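Local coordinates for protein peptidyl tryptophan dihydroxylase (PDB 7CTQ) that probably hydroxylates a peptidyl tryptophan twice with its bound FAD, a flavoprotein monooxygenase step essential for making the tryptophylquinone cofactor of quinohemoprotein amine dehydrogenase, at residues V9-G14 / G112-V117; R144-A149 / W257-D262; V358-R363 / E393-V398; V365-L370 / G385-Q390. One frame throughout, in Å; residues are numbered along the deposited sequence. Where two conformers were deposited one is given.

Contact 1 of 4, residues V9-G14 / G112-V117; sequences VVLGAG and GRVREV. With FAD (flavin-adenine dinucleotide), chain C.
A small, buried apolar contact joins Leu-11, at the end of strand 8-11, to Val-114 and Val-117 on strand 108-119, beside the adenine end of the bound FAD. The two strands belong to the same mixed sheet but are not neighbours in it, since strand 31-35 runs between them. Only side chains bridge the gap. The leucine forks at its tip: CD1 approaches CG2 of Val-117, with 4.1 Å between Leu-11 CD1 and Val-117 CG2, while its other methyl lies 4.4 Å from the valine before the bulge, measured from Leu-11 CD2 to Val-114 CG2. Its CG sits anti to the carbonyl carbon (chi1 -41°), which sends the branched end across toward both valines. A long, flexible leucine suits the spanning side, and compact beta-branched valines suit the strand that receives it. Ile-125 also packs on Leu-11 and Val-114. Arg-115 and Glu-116 form a classic beta bulge opposite Arg-126.

This is the nucleotide-binding end of a Rossmann-type fold: Gly-12 and Gly-14 fit the first two glycines of a GxGxxG pattern, in the turn that leads from strand 8-11 into helix 15-27. Having no side chains, they let the cofactor lie against the backbone, and the CA of Gly-12 passes 3.4 Å from FAD O4B. At the adenine, Val-114 N donates to FAD N1A over 3.1 Å in an almost straight bond (178°), and Val-114 CG2 lies 3.6 Å from that same FAD N1A.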
# COMPACT_ATOMS: atom_id res chain seq x y z
N VAL A 9 -14.07 11.71 11.11
CA VAL A 9 -14.02 10.37 11.68
C VAL A 9 -13.33 9.45 10.70
O VAL A 9 -13.69 9.40 9.51
CB VAL A 9 -15.43 9.84 12.02
CG1 VAL A 9 -15.31 8.46 12.65
CG2 VAL A 9 -16.18 10.82 12.94
N VAL A 10 -12.34 8.70 11.19
CA VAL A 10 -11.60 7.70 10.44
C VAL A 10 -12.10 6.32 10.87
O VAL A 10 -12.11 6.01 12.07
CB VAL A 10 -10.09 7.82 10.67
CG1 VAL A 10 -9.33 6.67 9.99
CG2 VAL A 10 -9.56 9.19 10.21
N LEU A 11 -12.47 5.48 9.90
CA LEU A 11 -12.88 4.10 10.16
C LEU A 11 -11.71 3.17 9.90
O LEU A 11 -11.26 3.04 8.76
CB LEU A 11 -14.07 3.69 9.30
CG LEU A 11 -15.17 4.73 9.12
CD1 LEU A 11 -16.28 4.18 8.24
CD2 LEU A 11 -15.71 5.16 10.47
N GLY A 12 -11.24 2.50 10.95
CA GLY A 12 -10.15 1.55 10.82
C GLY A 12 -8.82 2.11 11.30
O GLY A 12 -8.44 3.24 10.95
N ALA A 13 -8.10 1.33 12.10
CA ALA A 13 -6.87 1.81 12.72
C ALA A 13 -5.69 0.93 12.34
O ALA A 13 -4.88 0.58 13.20
CB ALA A 13 -7.01 1.89 14.24
N GLY A 14 -5.59 0.56 11.07
CA GLY A 14 -4.39 -0.05 10.57
C GLY A 14 -3.38 1.02 10.23
O GLY A 14 -3.58 2.21 10.52
N GLY A 112 -14.76 -0.42 18.50
CA GLY A 112 -16.05 -0.94 18.07
C GLY A 112 -16.09 -1.28 16.59
O GLY A 112 -15.43 -0.66 15.76
N ARG A 113 -16.88 -2.30 16.26
CA ARG A 113 -17.11 -2.65 14.86
C ARG A 113 -18.18 -1.73 14.28
O ARG A 113 -19.21 -1.49 14.90
CB ARG A 113 -17.54 -4.11 14.72
CG ARG A 113 -18.06 -4.43 13.34
CD ARG A 113 -17.74 -5.86 12.92
NE ARG A 113 -18.69 -6.81 13.49
CZ ARG A 113 -18.63 -8.12 13.32
NH1 ARG A 113 -19.54 -8.91 13.88
NH2 ARG A 113 -17.66 -8.65 12.57
N VAL A 114 -17.91 -1.21 13.08
CA VAL A 114 -18.88 -0.37 12.39
C VAL A 114 -19.95 -1.26 11.77
O VAL A 114 -19.63 -2.22 11.05
CB VAL A 114 -18.20 0.50 11.33
CG1 VAL A 114 -19.22 1.45 10.70
CG2 VAL A 114 -17.04 1.28 11.93
N ARG A 115 -21.22 -0.94 12.04
CA ARG A 115 -22.34 -1.68 11.48
C ARG A 115 -22.66 -1.21 10.07
O ARG A 115 -22.80 -2.01 9.15
CB ARG A 115 -23.58 -1.51 12.37
CG ARG A 115 -23.80 -2.63 13.36
CD ARG A 115 -25.28 -2.85 13.66
NE ARG A 115 -26.11 -2.75 12.46
CZ ARG A 115 -27.17 -1.95 12.35
NH1 ARG A 115 -27.54 -1.18 13.37
NH2 ARG A 115 -27.87 -1.93 11.22
N GLU A 116 -22.79 0.10 9.90
CA GLU A 116 -23.33 0.67 8.68
C GLU A 116 -23.08 2.17 8.69
O GLU A 116 -23.12 2.80 9.75
CB GLU A 116 -24.83 0.38 8.55
CG GLU A 116 -25.37 0.49 7.14
CD GLU A 116 -26.75 -0.11 7.01
OE1 GLU A 116 -27.63 0.24 7.83
OE2 GLU A 116 -26.96 -0.94 6.08
N VAL A 117 -22.81 2.73 7.52
CA VAL A 117 -22.70 4.17 7.35
C VAL A 117 -23.83 4.60 6.42
O VAL A 117 -24.14 3.91 5.45
CB VAL A 117 -21.33 4.58 6.78
CG1 VAL A 117 -21.09 6.07 7.00
CG2 VAL A 117 -20.23 3.74 7.41
PA FAD C . -5.51 -2.86 7.70
O1A FAD C . -4.12 -2.99 8.19
O2A FAD C . -6.13 -4.19 7.29
O5B FAD C . -6.34 -2.07 8.76
C5B FAD C . -7.78 -2.12 8.78
C4B FAD C . -8.20 -1.96 10.22
O4B FAD C . -9.63 -1.77 10.28
C3B FAD C . -7.88 -3.14 11.14
O3B FAD C . -7.47 -2.66 12.42
C2B FAD C . -9.21 -3.90 11.19
O2B FAD C . -9.40 -4.61 12.41
C1B FAD C . -10.20 -2.75 11.11
N9A FAD C . -11.54 -3.06 10.62
C8A FAD C . -11.91 -3.92 9.63
N7A FAD C . -13.20 -3.98 9.41
C5A FAD C . -13.72 -3.11 10.36
C6A FAD C . -15.04 -2.73 10.68
N6A FAD C . -16.12 -3.19 10.06
N1A FAD C . -15.21 -1.84 11.69
C2A FAD C . -14.13 -1.37 12.32
N3A FAD C . -12.85 -1.66 12.10
C4A FAD C . -12.70 -2.54 11.10
N1 FAD C . 2.30 -6.31 4.19
C2 FAD C . 3.61 -6.30 4.59
O2 FAD C . 4.21 -5.25 4.81
N3 FAD C . 4.28 -7.50 4.76
C4 FAD C . 3.75 -8.76 4.58
O4 FAD C . 4.45 -9.75 4.78
C4X FAD C . 2.37 -8.76 4.15
N5 FAD C . 1.79 -9.92 3.94
C5X FAD C . 0.47 -9.92 3.53
C6 FAD C . -0.16 -11.15 3.29
C7 FAD C . -1.48 -11.20 2.87
C7M FAD C . -2.13 -12.54 2.62
C8 FAD C . -2.20 -10.01 2.66
C8M FAD C . -3.63 -10.04 2.21
C9 FAD C . -1.58 -8.79 2.90
C9A FAD C . -0.25 -8.74 3.33
N10 FAD C . 0.40 -7.51 3.58
C10 FAD C . 1.72 -7.49 3.98
C1' FAD C . -0.29 -6.24 3.34
C2' FAD C . -0.74 -5.52 4.60
O2' FAD C . -1.46 -6.39 5.47
C3' FAD C . -1.62 -4.35 4.19
O3' FAD C . -0.95 -3.66 3.14
C4' FAD C . -1.94 -3.34 5.29
O4' FAD C . -2.24 -3.99 6.53
C5' FAD C . -3.08 -2.44 4.88
O5' FAD C . -3.21 -1.39 5.85
P FAD C . -4.58 -0.71 6.12
O1P FAD C . -5.03 -0.08 4.79
O2P FAD C . -4.50 0.21 7.29
O3P FAD C . -5.55 -1.93 6.42

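Contact 2 of 4, residues R144-A149 / W257-D262; sequences RQAPLA and WIRVGD. With FAD (flavin-adenine dinucleotide), chain C.
Arg-144 and Asp-262 cross at a slant, their guanidinium and carboxylate planes turned 77° apart, and they meet through water instead of a direct salt bridge. Arg-144 NE stands 4.1 Å from Asp-262 OD2. One water closes the gap, accepting from Arg-144 NE in the plane of the guanidinium and donating to Asp-262 OD2 over 2.6 Å. A second water accepts from Arg-144 N and donates both to Asp-262 OD2 and to FAD O2A, so that the same carboxylate oxygen receives two water protons. Arginine suits this place because its several N-H groups can be shared out: while NE faces the water, NH2 is held by the carbonyl of Thr-245.

The two segments flank the pyrophosphate and ribityl part of the FAD pocket; segment 257-262 carries the edge strand 257-259 of the Rossmann-type sheet and the turn that follows it. Asp-262 N donates to FAD O1P over 3.0 Å at 158°, and Gly-261 just before it, which has no side chain and takes a positive phi, brings its CA to 3.4 Å from FAD O1P.

Farther from the cofactor, Arg-259 reaches the part of the loop just after Gln-145. A bend at chi3 (96°) turns its guanidinium toward Ala-146 and Pro-147. Arg-259 NH2 comes within 3.3 Å of Ala-146 CB, a methyl small enough to admit it, and makes a weak bond of 3.5 Å to Pro-147 O, which lies in the guanidinium plane. Its NE is taken by the carbonyl of Ala-263.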
# COMPACT_ATOMS: atom_id res chain seq x y z
N ARG A 144 -8.83 -4.25 3.32
CA ARG A 144 -9.62 -5.11 2.45
C ARG A 144 -11.01 -5.40 3.02
O ARG A 144 -11.90 -5.80 2.25
CB ARG A 144 -8.86 -6.42 2.18
CG ARG A 144 -7.58 -6.22 1.36
CD ARG A 144 -6.94 -7.55 0.98
NE ARG A 144 -5.76 -7.46 0.12
CZ ARG A 144 -5.76 -7.72 -1.20
NH1 ARG A 144 -4.64 -7.64 -1.90
NH2 ARG A 144 -6.89 -8.04 -1.81
N GLN A 145 -11.24 -5.17 4.29
CA GLN A 145 -12.59 -5.33 4.84
C GLN A 145 -13.49 -4.16 4.49
O GLN A 145 -14.61 -4.11 5.01
CB GLN A 145 -12.54 -5.56 6.37
CG GLN A 145 -11.50 -6.55 6.81
CD GLN A 145 -11.39 -6.68 8.33
OE1 GLN A 145 -12.39 -6.74 9.04
NE2 GLN A 145 -10.17 -6.67 8.83
N ALA A 146 -13.02 -3.26 3.67
CA ALA A 146 -13.83 -2.14 3.23
C ALA A 146 -15.03 -2.64 2.43
O ALA A 146 -14.95 -3.69 1.77
CB ALA A 146 -13.01 -1.17 2.37
N PRO A 147 -16.14 -1.92 2.46
CA PRO A 147 -17.32 -2.33 1.68
C PRO A 147 -17.00 -2.48 0.21
O PRO A 147 -16.33 -1.63 -0.39
CB PRO A 147 -18.32 -1.20 1.93
CG PRO A 147 -17.52 -0.08 2.52
CD PRO A 147 -16.43 -0.74 3.29
N LEU A 148 -17.48 -3.57 -0.38
CA LEU A 148 -17.19 -3.89 -1.77
C LEU A 148 -17.78 -2.85 -2.71
O LEU A 148 -19.00 -2.74 -2.85
CB LEU A 148 -17.72 -5.28 -2.13
CG LEU A 148 -16.64 -6.36 -2.26
CD1 LEU A 148 -16.13 -6.78 -0.89
CD2 LEU A 148 -17.15 -7.55 -3.04
N ALA A 149 -16.91 -2.08 -3.35
CA ALA A 149 -17.30 -1.22 -4.46
C ALA A 149 -16.84 -1.85 -5.77
O ALA A 149 -16.13 -2.86 -5.78
CB ALA A 149 -16.69 0.18 -4.29
N TRP A 257 -15.51 12.41 1.67
CA TRP A 257 -14.95 11.14 2.10
C TRP A 257 -13.72 10.81 1.26
O TRP A 257 -13.50 11.38 0.19
CB TRP A 257 -15.98 10.00 2.02
CG TRP A 257 -16.47 9.67 0.64
CD1 TRP A 257 -17.54 10.23 0.00
CD2 TRP A 257 -15.92 8.70 -0.26
NE1 TRP A 257 -17.69 9.66 -1.24
CE2 TRP A 257 -16.70 8.73 -1.43
CE3 TRP A 257 -14.84 7.83 -0.20
CZ2 TRP A 257 -16.44 7.91 -2.53
CZ3 TRP A 257 -14.57 7.01 -1.29
CH2 TRP A 257 -15.37 7.06 -2.44
N ILE A 258 -12.94 9.88 1.77
CA ILE A 258 -11.74 9.44 1.07
C ILE A 258 -11.45 8.02 1.52
O ILE A 258 -11.69 7.66 2.67
CB ILE A 258 -10.56 10.41 1.33
CG1 ILE A 258 -9.44 10.19 0.31
CG2 ILE A 258 -9.99 10.27 2.77
CD1 ILE A 258 -8.31 11.17 0.48
N ARG A 259 -10.98 7.20 0.58
CA ARG A 259 -10.42 5.90 0.90
C ARG A 259 -8.90 5.97 0.91
O ARG A 259 -8.28 6.60 0.04
CB ARG A 259 -10.89 4.84 -0.10
CG ARG A 259 -12.26 4.26 0.23
CD ARG A 259 -12.91 3.60 -0.96
NE ARG A 259 -12.67 2.16 -0.99
CZ ARG A 259 -13.59 1.24 -0.71
NH1 ARG A 259 -14.81 1.61 -0.38
NH2 ARG A 259 -13.27 -0.04 -0.77
N VAL A 260 -8.29 5.29 1.89
CA VAL A 260 -6.84 5.21 2.00
C VAL A 260 -6.45 3.76 2.25
O VAL A 260 -7.26 2.93 2.66
CB VAL A 260 -6.27 6.11 3.12
CG1 VAL A 260 -6.51 7.57 2.79
CG2 VAL A 260 -6.87 5.75 4.48
N GLY A 261 -5.18 3.47 1.97
CA GLY A 261 -4.68 2.13 2.25
C GLY A 261 -5.26 1.08 1.32
O GLY A 261 -5.59 1.34 0.15
N ASP A 262 -5.37 -0.14 1.86
CA ASP A 262 -5.92 -1.28 1.11
C ASP A 262 -7.33 -1.00 0.59
O ASP A 262 -7.73 -1.54 -0.45
CB ASP A 262 -5.94 -2.53 1.99
CG ASP A 262 -4.64 -3.30 1.97
OD1 ASP A 262 -3.65 -2.80 1.38
OD2 ASP A 262 -4.60 -4.42 2.54
PA FAD C . -5.51 -2.86 7.70
O1A FAD C . -4.12 -2.99 8.19
O2A FAD C . -6.13 -4.19 7.29
O5B FAD C . -6.34 -2.07 8.76
C5B FAD C . -7.78 -2.12 8.78
C4B FAD C . -8.20 -1.96 10.22
O4B FAD C . -9.63 -1.77 10.28
C3B FAD C . -7.88 -3.14 11.14
O3B FAD C . -7.47 -2.66 12.42
C2B FAD C . -9.21 -3.90 11.19
O2B FAD C . -9.40 -4.61 12.41
C1B FAD C . -10.20 -2.75 11.11
N9A FAD C . -11.54 -3.06 10.62
C8A FAD C . -11.91 -3.92 9.63
N7A FAD C . -13.20 -3.98 9.41
C5A FAD C . -13.72 -3.11 10.36
C6A FAD C . -15.04 -2.73 10.68
N6A FAD C . -16.12 -3.19 10.06
N1A FAD C . -15.21 -1.84 11.69
C2A FAD C . -14.13 -1.37 12.32
N3A FAD C . -12.85 -1.66 12.10
C4A FAD C . -12.70 -2.54 11.10
N1 FAD C . 2.30 -6.31 4.19
C2 FAD C . 3.61 -6.30 4.59
O2 FAD C . 4.21 -5.25 4.81
N3 FAD C . 4.28 -7.50 4.76
C4 FAD C . 3.75 -8.76 4.58
O4 FAD C . 4.45 -9.75 4.78
C4X FAD C . 2.37 -8.76 4.15
N5 FAD C . 1.79 -9.92 3.94
C5X FAD C . 0.47 -9.92 3.53
C6 FAD C . -0.16 -11.15 3.29
C7 FAD C . -1.48 -11.20 2.87
C7M FAD C . -2.13 -12.54 2.62
C8 FAD C . -2.20 -10.01 2.66
C8M FAD C . -3.63 -10.04 2.21
C9 FAD C . -1.58 -8.79 2.90
C9A FAD C . -0.25 -8.74 3.33
N10 FAD C . 0.40 -7.51 3.58
C10 FAD C . 1.72 -7.49 3.98
C1' FAD C . -0.29 -6.24 3.34
C2' FAD C . -0.74 -5.52 4.60
O2' FAD C . -1.46 -6.39 5.47
C3' FAD C . -1.62 -4.35 4.19
O3' FAD C . -0.95 -3.66 3.14
C4' FAD C . -1.94 -3.34 5.29
O4' FAD C . -2.24 -3.99 6.53
C5' FAD C . -3.08 -2.44 4.88
O5' FAD C . -3.21 -1.39 5.85
P FAD C . -4.58 -0.71 6.12
O1P FAD C . -5.03 -0.08 4.79
O2P FAD C . -4.50 0.21 7.29
O3P FAD C . -5.55 -1.93 6.42
O HOH W 1 -3.34 -6.42 1.39
O HOH W 2 -6.51 -4.81 4.58

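Contact 3 of 4, residues V358-R363 / E393-V398; sequences VRVERR and ELAPAV
Strand 359-367 runs past the N-terminal part of helix 395-402 with Val-360 opposite Ala-395, their CA atoms 6.0 Å apart, and no hydrogen bond passes between the two segments. Val-360 has the largest share of the contact, one methyl for each helix residue. Its CG1 meets the methyl of the alanine, 4.0 Å from Val-360 CG1 to Ala-395 CB, while CG2 packs one helical turn further on, 3.8 Å from Val-360 CG2 to Val-398 CG1. Val-360 and Val-398 lie alongside, pointing opposite ways. In Val-360, CG1 stands anti to the backbone N (chi1 171°) and CG2 anti to the carbonyl carbon, which spreads the fork over the helix. Alanine suits the position nearest the strand because its single methyl allows the backbones to come close, and beta-branched valines fill the rest. Val-358 adds an edge, with Val-358 CG1 lying 4.2 Å from Val-398 CG1.

The strand's other face is charged. Glu-361 stands between Arg-359 and Arg-363 in a salt-bridge network. Arg-363 takes hold of it side-on, with NE and NH2 both on Glu-361 OE2, in the guanidinium plane but from one face of the carboxylate; the shorter bond, Arg-363 NE to OE2 of Glu-361, is 2.9 Å. On the remaining oxygen, Glu-361 OE1, Arg-359 NE arrives on the anti side at 3.0 Å.

Over residues 358-361 valines face the helix and charged residues face away, as in an amphipathic strand, here one arm of the two-stranded antiparallel sheet 359-367 and 370-378, with helix 395-402 packed on the valines.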
# COMPACT_ATOMS: atom_id res chain seq x y z
N VAL A 358 5.89 15.13 -25.27
CA VAL A 358 5.78 15.93 -24.06
C VAL A 358 4.71 17.00 -24.24
O VAL A 358 4.63 17.65 -25.29
CB VAL A 358 7.14 16.57 -23.72
CG1 VAL A 358 6.98 17.67 -22.72
CG2 VAL A 358 8.14 15.50 -23.22
N ARG A 359 3.88 17.20 -23.22
CA ARG A 359 2.77 18.14 -23.33
C ARG A 359 2.74 19.07 -22.13
O ARG A 359 2.94 18.64 -20.99
CB ARG A 359 1.43 17.40 -23.46
CG ARG A 359 1.24 16.66 -24.79
CD ARG A 359 -0.16 16.07 -24.93
NE ARG A 359 -1.21 17.07 -24.80
CZ ARG A 359 -1.85 17.65 -25.82
NH1 ARG A 359 -1.56 17.33 -27.07
NH2 ARG A 359 -2.80 18.55 -25.57
N VAL A 360 2.46 20.35 -22.39
CA VAL A 360 2.14 21.31 -21.34
C VAL A 360 0.63 21.26 -21.12
O VAL A 360 -0.15 21.48 -22.06
CB VAL A 360 2.59 22.73 -21.70
CG1 VAL A 360 2.05 23.69 -20.69
CG2 VAL A 360 4.12 22.82 -21.78
N GLU A 361 0.22 20.95 -19.90
CA GLU A 361 -1.19 20.84 -19.56
C GLU A 361 -1.40 21.39 -18.16
O GLU A 361 -0.50 21.36 -17.32
CB GLU A 361 -1.69 19.37 -19.63
CG GLU A 361 -1.79 18.81 -21.04
CD GLU A 361 -2.43 17.42 -21.08
OE1 GLU A 361 -2.10 16.65 -22.01
OE2 GLU A 361 -3.25 17.10 -20.20
N ARG A 362 -2.62 21.88 -17.92
CA ARG A 362 -3.04 22.31 -16.59
C ARG A 362 -3.49 21.08 -15.80
O ARG A 362 -4.41 20.37 -16.22
CB ARG A 362 -4.16 23.34 -16.71
CG ARG A 362 -4.27 24.32 -15.56
CD ARG A 362 -5.34 25.37 -15.85
NE ARG A 362 -5.28 25.79 -17.24
CZ ARG A 362 -6.26 25.65 -18.13
NH1 ARG A 362 -7.41 25.09 -17.78
NH2 ARG A 362 -6.07 26.07 -19.37
N ARG A 363 -2.84 20.82 -14.67
CA ARG A 363 -3.04 19.59 -13.91
C ARG A 363 -3.04 19.94 -12.44
O ARG A 363 -2.56 21.01 -12.05
CB ARG A 363 -1.95 18.55 -14.21
CG ARG A 363 -1.88 18.10 -15.67
CD ARG A 363 -3.08 17.24 -16.05
NE ARG A 363 -2.87 16.55 -17.33
CZ ARG A 363 -2.31 15.35 -17.43
NH1 ARG A 363 -1.92 14.71 -16.33
NH2 ARG A 363 -2.16 14.77 -18.62
N GLU A 393 9.60 26.78 -12.36
CA GLU A 393 8.51 26.18 -13.12
C GLU A 393 8.99 25.82 -14.52
O GLU A 393 9.67 26.61 -15.18
CB GLU A 393 7.33 27.14 -13.21
CG GLU A 393 6.82 27.66 -11.88
CD GLU A 393 5.48 28.37 -12.02
OE1 GLU A 393 4.47 27.79 -11.57
OE2 GLU A 393 5.44 29.48 -12.59
N LEU A 394 8.61 24.63 -14.97
CA LEU A 394 9.07 24.11 -16.25
C LEU A 394 8.16 24.43 -17.43
O LEU A 394 8.64 24.51 -18.57
CB LEU A 394 9.23 22.59 -16.16
CG LEU A 394 10.18 22.09 -15.09
CD1 LEU A 394 10.07 20.57 -15.02
CD2 LEU A 394 11.61 22.52 -15.39
N ALA A 395 6.86 24.60 -17.20
CA ALA A 395 5.96 24.83 -18.33
C ALA A 395 6.33 26.06 -19.17
O ALA A 395 6.25 25.97 -20.41
CB ALA A 395 4.51 24.94 -17.84
N PRO A 396 6.74 27.20 -18.59
CA PRO A 396 7.14 28.33 -19.45
C PRO A 396 8.32 27.99 -20.35
O PRO A 396 8.29 28.28 -21.56
CB PRO A 396 7.48 29.43 -18.45
CG PRO A 396 6.72 29.08 -17.22
CD PRO A 396 6.76 27.58 -17.16
N ALA A 397 9.36 27.37 -19.79
CA ALA A 397 10.50 26.95 -20.59
C ALA A 397 10.07 26.01 -21.71
O ALA A 397 10.47 26.18 -22.86
CB ALA A 397 11.55 26.30 -19.70
N VAL A 398 9.25 25.00 -21.39
CA VAL A 398 8.89 24.01 -22.40
C VAL A 398 7.98 24.62 -23.47
O VAL A 398 8.08 24.29 -24.65
CB VAL A 398 8.24 22.78 -21.74
CG1 VAL A 398 7.67 21.84 -22.79
CG2 VAL A 398 9.25 22.05 -20.85

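Contact 4 of 4, residues V365-L370 / G385-Q390; sequences VLRDGL and GVWHLQ
Trp-387 and Val-365 bury the most surface here, where the indole lies over the end of a beta hairpin whose strands, 359-367 and 370-378, are joined by a type I' turn from Arg-367 to Leu-370. Asp-368 and Gly-369 hold the positive phi angles that this turn needs, and glycine adopts such angles easily. Two backbone bonds between Arg-367 and Leu-370 close it.

Val-365 comes to the indole over one face, the two side chains crossing at about a right angle. Its CG2 makes a CH-pi contact, 3.9 Å from Val-365 CG2 to the centroid of the Trp-387 six-membered ring and 19° off the normal. The branch point is nearer still to a ring atom, with 3.5 Å from Val-365 CB to Trp-387 CE3. Valine suits the spot because both methyls can lie against the wide ring: CG1 goes to CD2 and CE3 while CG2 goes to CE3 and CZ3. The opposite face is met by CD2 of His-388, so both faces have a neighbour, each offset toward the rim.

The indole reaches the hairpin because its CG stands anti to the backbone N (chi1 -177°). At the pyrrole N-H, NE1 is hydrogen-bonded to Glu-393 OE1, which should restrict the ring's rotation, and Ala-374 and Val-376 on strand 370-378 also touch it. Tryptophan suits the place: its broad flat ring covers Val-365 and the hairpin while its N-H still meets Glu-393. At the ring edge, in plane, is a backbone carbonyl, with Leu-366 O 3.5 Å from Trp-387 CZ3.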
# COMPACT_ATOMS: atom_id res chain seq x y z
N VAL A 365 -1.80 20.17 -8.65
CA VAL A 365 -0.51 20.30 -7.96
C VAL A 365 -0.77 20.54 -6.48
O VAL A 365 -1.87 20.92 -6.08
CB VAL A 365 0.34 21.45 -8.53
CG1 VAL A 365 0.59 21.26 -10.01
CG2 VAL A 365 -0.35 22.79 -8.30
N LEU A 366 0.26 20.32 -5.66
CA LEU A 366 0.23 20.61 -4.23
C LEU A 366 0.96 21.91 -3.94
O LEU A 366 2.13 22.04 -4.29
CB LEU A 366 0.88 19.49 -3.41
CG LEU A 366 -0.01 18.39 -2.86
CD1 LEU A 366 -1.01 17.96 -3.91
CD2 LEU A 366 0.81 17.19 -2.37
N ARG A 367 0.27 22.87 -3.31
CA ARG A 367 0.90 24.11 -2.87
C ARG A 367 0.31 24.52 -1.53
O ARG A 367 -0.91 24.62 -1.40
CB ARG A 367 0.71 25.25 -3.89
CG ARG A 367 1.35 26.58 -3.46
CD ARG A 367 1.27 27.67 -4.55
NE ARG A 367 2.09 28.84 -4.23
CZ ARG A 367 2.13 29.96 -4.96
NH1 ARG A 367 1.39 30.06 -6.06
NH2 ARG A 367 2.90 30.98 -4.60
N ASP A 368 1.18 24.72 -0.54
CA ASP A 368 0.79 25.26 0.77
C ASP A 368 -0.32 24.44 1.42
O ASP A 368 -1.25 24.97 2.05
CB ASP A 368 0.41 26.74 0.66
CG ASP A 368 1.60 27.64 0.28
OD1 ASP A 368 2.73 27.34 0.73
OD2 ASP A 368 1.42 28.62 -0.48
N GLY A 369 -0.22 23.12 1.28
CA GLY A 369 -1.18 22.22 1.90
C GLY A 369 -2.50 22.07 1.17
O GLY A 369 -3.42 21.47 1.72
N LEU A 370 -2.63 22.63 -0.02
CA LEU A 370 -3.88 22.56 -0.76
C LEU A 370 -3.62 22.10 -2.18
O LEU A 370 -2.60 22.45 -2.79
CB LEU A 370 -4.58 23.92 -0.80
CG LEU A 370 -5.01 24.57 0.52
CD1 LEU A 370 -5.22 26.08 0.31
CD2 LEU A 370 -6.26 23.91 1.04
N GLY A 385 2.59 14.83 -14.51
CA GLY A 385 3.17 16.13 -14.77
C GLY A 385 4.22 16.51 -13.75
O GLY A 385 4.19 16.09 -12.59
N VAL A 386 5.18 17.32 -14.19
CA VAL A 386 6.19 17.92 -13.34
C VAL A 386 5.91 19.42 -13.31
O VAL A 386 5.87 20.07 -14.36
CB VAL A 386 7.61 17.65 -13.87
CG1 VAL A 386 8.65 18.19 -12.88
CG2 VAL A 386 7.79 16.16 -14.13
N TRP A 387 5.73 19.97 -12.10
CA TRP A 387 5.44 21.40 -12.00
C TRP A 387 6.71 22.26 -11.98
O TRP A 387 6.85 23.19 -12.79
CB TRP A 387 4.60 21.66 -10.74
CG TRP A 387 4.15 23.09 -10.54
CD1 TRP A 387 4.14 24.11 -11.46
CD2 TRP A 387 3.64 23.64 -9.32
NE1 TRP A 387 3.64 25.26 -10.88
CE2 TRP A 387 3.34 25.00 -9.57
CE3 TRP A 387 3.41 23.11 -8.05
CZ2 TRP A 387 2.82 25.83 -8.58
CZ3 TRP A 387 2.90 23.94 -7.07
CH2 TRP A 387 2.61 25.29 -7.34
N HIS A 388 7.62 21.98 -11.07
CA HIS A 388 8.81 22.81 -10.90
C HIS A 388 9.96 21.95 -10.42
O HIS A 388 9.76 20.85 -9.89
CB HIS A 388 8.56 23.96 -9.91
CG HIS A 388 8.25 23.49 -8.52
ND1 HIS A 388 9.22 23.41 -7.53
CD2 HIS A 388 7.10 23.05 -7.96
CE1 HIS A 388 8.67 22.95 -6.42
NE2 HIS A 388 7.39 22.72 -6.65
N LEU A 389 11.17 22.46 -10.63
CA LEU A 389 12.39 21.92 -10.03
C LEU A 389 12.95 22.97 -9.09
O LEU A 389 13.44 24.01 -9.55
CB LEU A 389 13.41 21.55 -11.10
CG LEU A 389 12.98 20.52 -12.14
CD1 LEU A 389 14.00 20.50 -13.27
CD2 LEU A 389 12.81 19.15 -11.49
N GLN A 390 12.86 22.72 -7.78
CA GLN A 390 13.39 23.64 -6.76
C GLN A 390 12.93 25.07 -7.00
O GLN A 390 13.71 26.02 -6.91
CB GLN A 390 14.92 23.57 -6.69
CG GLN A 390 15.45 22.27 -6.09
CD GLN A 390 15.17 22.15 -4.59
OE1 GLN A 390 15.60 23.00 -3.80
NE2 GLN A 390 14.47 21.08 -4.19

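From the N terminus, contact 1 closes first, tying the opening strand 8-11 to strand 108-119 across the mixed sheet. Contact 2 follows in series, joining the loop after strand 137-140 to strand 257-259 of the same sheet; the two centres are 11 Å apart and both contacts touch FAD. Far down the chain, contact 3 closes a loop from strand 359-367 to helix 395-402, and contact 4 is nested within it, bringing 385-390 back to the hairpin. These two share strand 359-367 and touch through Glu-393 and Leu-394, by probable hydrogen bonds to Trp-387 and by packing of Leu-394 on Val-386 and Leu-389. Their centres lie about 27 to 42 Å from those of contacts 1 and 2.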